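PDB 7B7P: type IV pilus biogenesis protein PilB from Streptococcus sanguinis, which is a minor type IV pilin with a direct role in adhesion, probably through its von Willebrand factor A-like module with a metal-ion-dependent adhesion site. Local coordinates for residues Ala296-Asn301 with Phe314-Tyr319. Sequence-based numbering, arbitrary orientation.
Sequences ALYAGN and FNNPIY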
loop_
_atom_site.group_PDB
_atom_site.type_symbol
_atom_site.label_atom_id
_atom_site.label_comp_id
_atom_site.label_asym_id
_atom_site.label_seq_id
_atom_site.Cartn_x
_atom_site.Cartn_y
_atom_site.Cartn_z
ATOM N N ALA A 296 9.364 -15.313 31.813
ATOM C CA ALA A 296 8.720 -16.608 31.619
ATOM C C ALA A 296 9.604 -17.771 32.045
ATOM O O ALA A 296 9.113 -18.907 32.078
ATOM C CB ALA A 296 8.302 -16.788 30.153
ATOM N N LEU A 297 10.871 -17.499 32.397
ATOM C CA LEU A 297 11.834 -18.503 32.863
ATOM C C LEU A 297 11.666 -18.748 34.366
ATOM O O LEU A 297 12.441 -18.282 35.202
ATOM C CB LEU A 297 13.257 -18.059 32.549
ATOM C CG LEU A 297 13.584 -17.764 31.089
ATOM C CD1 LEU A 297 15.089 -17.692 30.866
ATOM C CD2 LEU A 297 12.942 -18.820 30.212
ATOM N N TYR A 298 10.630 -19.502 34.711
ATOM C CA TYR A 298 10.362 -19.885 36.086
ATOM C C TYR A 298 9.961 -21.350 36.114
ATOM O O TYR A 298 9.523 -21.909 35.104
ATOM C CB TYR A 298 9.252 -19.010 36.729
ATOM C CG TYR A 298 7.868 -19.093 36.085
ATOM C CD1 TYR A 298 6.952 -20.078 36.462
ATOM C CD2 TYR A 298 7.471 -18.173 35.112
ATOM C CE1 TYR A 298 5.689 -20.164 35.874
ATOM C CE2 TYR A 298 6.194 -18.233 34.525
ATOM C CZ TYR A 298 5.310 -19.235 34.899
ATOM O OH TYR A 298 4.047 -19.305 34.308
ATOM N N ALA A 299 10.152 -21.971 37.284
ATOM C CA ALA A 299 9.458 -23.191 37.697
ATOM C C ALA A 299 9.329 -24.253 36.622
ATOM O O ALA A 299 10.318 -24.654 36.003
ATOM C CB ALA A 299 8.052 -22.862 38.192
ATOM N N GLY A 300 8.107 -24.736 36.414
ATOM C CA GLY A 300 7.864 -25.693 35.354
ATOM C C GLY A 300 7.164 -25.048 34.177
ATOM O O GLY A 300 6.179 -25.577 33.652
ATOM N N ASN A 301 7.638 -23.871 33.780
ATOM C CA ASN A 301 7.028 -23.205 32.640
ATOM C C ASN A 301 7.597 -23.722 31.327
ATOM O O ASN A 301 6.845 -23.946 30.372
ATOM C CB ASN A 301 7.229 -21.700 32.740
ATOM C CG ASN A 301 6.283 -20.931 31.845
ATOM O OD1 ASN A 301 5.196 -21.411 31.496
ATOM N ND2 ASN A 301 6.697 -19.733 31.459
ATOM N N PHE A 314 6.615 -23.372 26.094
ATOM C CA PHE A 314 6.327 -22.703 27.354
ATOM C C PHE A 314 4.840 -22.837 27.638
ATOM O O PHE A 314 4.011 -22.467 26.796
ATOM C CB PHE A 314 6.768 -21.245 27.323
ATOM C CG PHE A 314 8.269 -21.071 27.264
ATOM C CD1 PHE A 314 8.951 -21.129 26.045
ATOM C CD2 PHE A 314 8.998 -20.849 28.424
ATOM C CE1 PHE A 314 10.347 -20.966 25.997
ATOM C CE2 PHE A 314 10.385 -20.678 28.382
ATOM C CZ PHE A 314 11.056 -20.746 27.174
ATOM N N ASN A 315 4.518 -23.405 28.814
ATOM C CA ASN A 315 3.126 -23.558 29.239
ATOM C C ASN A 315 2.414 -22.214 29.279
ATOM O O ASN A 315 1.281 -22.087 28.801
ATOM C CB ASN A 315 3.061 -24.231 30.614
ATOM C CG ASN A 315 3.523 -25.681 30.586
ATOM O OD1 ASN A 315 3.247 -26.415 29.629
ATOM N ND2 ASN A 315 4.224 -26.105 31.642
ATOM N N ASN A 316 3.065 -21.198 29.837
ATOM C CA ASN A 316 2.553 -19.826 29.852
ATOM C C ASN A 316 3.571 -18.927 29.164
ATOM O O ASN A 316 4.524 -18.453 29.797
ATOM C CB ASN A 316 2.274 -19.340 31.277
ATOM C CG ASN A 316 2.019 -17.810 31.341
ATOM O OD1 ASN A 316 2.653 -17.088 32.128
ATOM N ND2 ASN A 316 1.094 -17.320 30.501
ATOM N N PRO A 317 3.428 -18.670 27.874
ATOM C CA PRO A 317 4.378 -17.770 27.213
ATOM C C PRO A 317 4.149 -16.331 27.633
ATOM O O PRO A 317 3.020 -15.859 27.722
ATOM C CB PRO A 317 4.084 -17.960 25.721
ATOM C CG PRO A 317 3.190 -19.166 25.641
ATOM C CD PRO A 317 2.442 -19.220 26.932
ATOM N N ILE A 318 5.230 -15.628 27.893
ATOM C CA ILE A 318 5.195 -14.185 27.965
ATOM C C ILE A 318 6.107 -13.734 26.846
ATOM O O ILE A 318 7.328 -13.947 26.901
ATOM C CB ILE A 318 5.641 -13.661 29.332
ATOM C CG1 ILE A 318 4.738 -14.266 30.415
ATOM C CG2 ILE A 318 5.595 -12.159 29.367
ATOM C CD1 ILE A 318 5.314 -14.224 31.783
ATOM N N TYR A 319 5.516 -13.175 25.801
ATOM C CA TYR A 319 6.288 -12.890 24.610
ATOM C C TYR A 319 7.345 -11.835 24.889
ATOM O O TYR A 319 7.155 -10.927 25.695
ATOM C CB TYR A 319 5.358 -12.477 23.477
ATOM C CG TYR A 319 4.478 -13.651 23.121
ATOM C CD1 TYR A 319 5.038 -14.858 22.721
ATOM C CD2 TYR A 319 3.105 -13.572 23.233
ATOM C CE1 TYR A 319 4.242 -15.950 22.431
ATOM C CE2 TYR A 319 2.291 -14.660 22.940
ATOM C CZ TYR A 319 2.866 -15.838 22.545
ATOM O OH TYR A 319 2.058 -16.900 22.271
#
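Asn301 docks by its side-chain amide onto the backbone of Asn316, making this a loop-to-loop contact held mainly by polar bonds, just past the end where strand 302-305 begins and strand 311-314 finishes, and away from the metal site. Both ends of the amide are used. Asn301 OD1 accepts a hydrogen bond from Asn316 N at 2.7 Å, close to straight (159°) and in the plane of the amide carbonyl, while Asn301 ND2 donates to Asn316 O at 3.0 Å from above that acceptor's carbonyl plane. The second N-H of ND2 turns back to Ala296 O at 2.6 Å, on a lone pair and almost linear (172°). Three bonds within or near the amide plane thus fix the flip of this buried group. Ala296 O also receives the weak bond from Tyr298 N in the inverse gamma turn centred on Leu297. With CG anti to the backbone N (chi1 -162°), the amide reaches across to Asn316, and Asn301 CB is left over the centre of the Tyr298 ring. The backbone adds Asn315 N to Asn301 O at 2.9 Å; Asn315 ND2 to Gly300 O and Tyr298 OH to Asn316 OD1 are weak. Apolar contacts flank these bonds: Leu297 CD2 meets the Phe314 ring at its edge, 3.7 Å from CE2, and Ala296 CB lies 4.2 Å from Ile318 CB. The contact thereby joins the loop between strands 289-291 and 302-305 to the one leaving strand 311-314, continuing the pairing of 302-305 with 311-314. Phe314 N is also bonded to Tyr290 OH, Ile318 pairs through its backbone with Asp293, and on either side of it in sequence Pro317 and Tyr319 rest on helix 341-358.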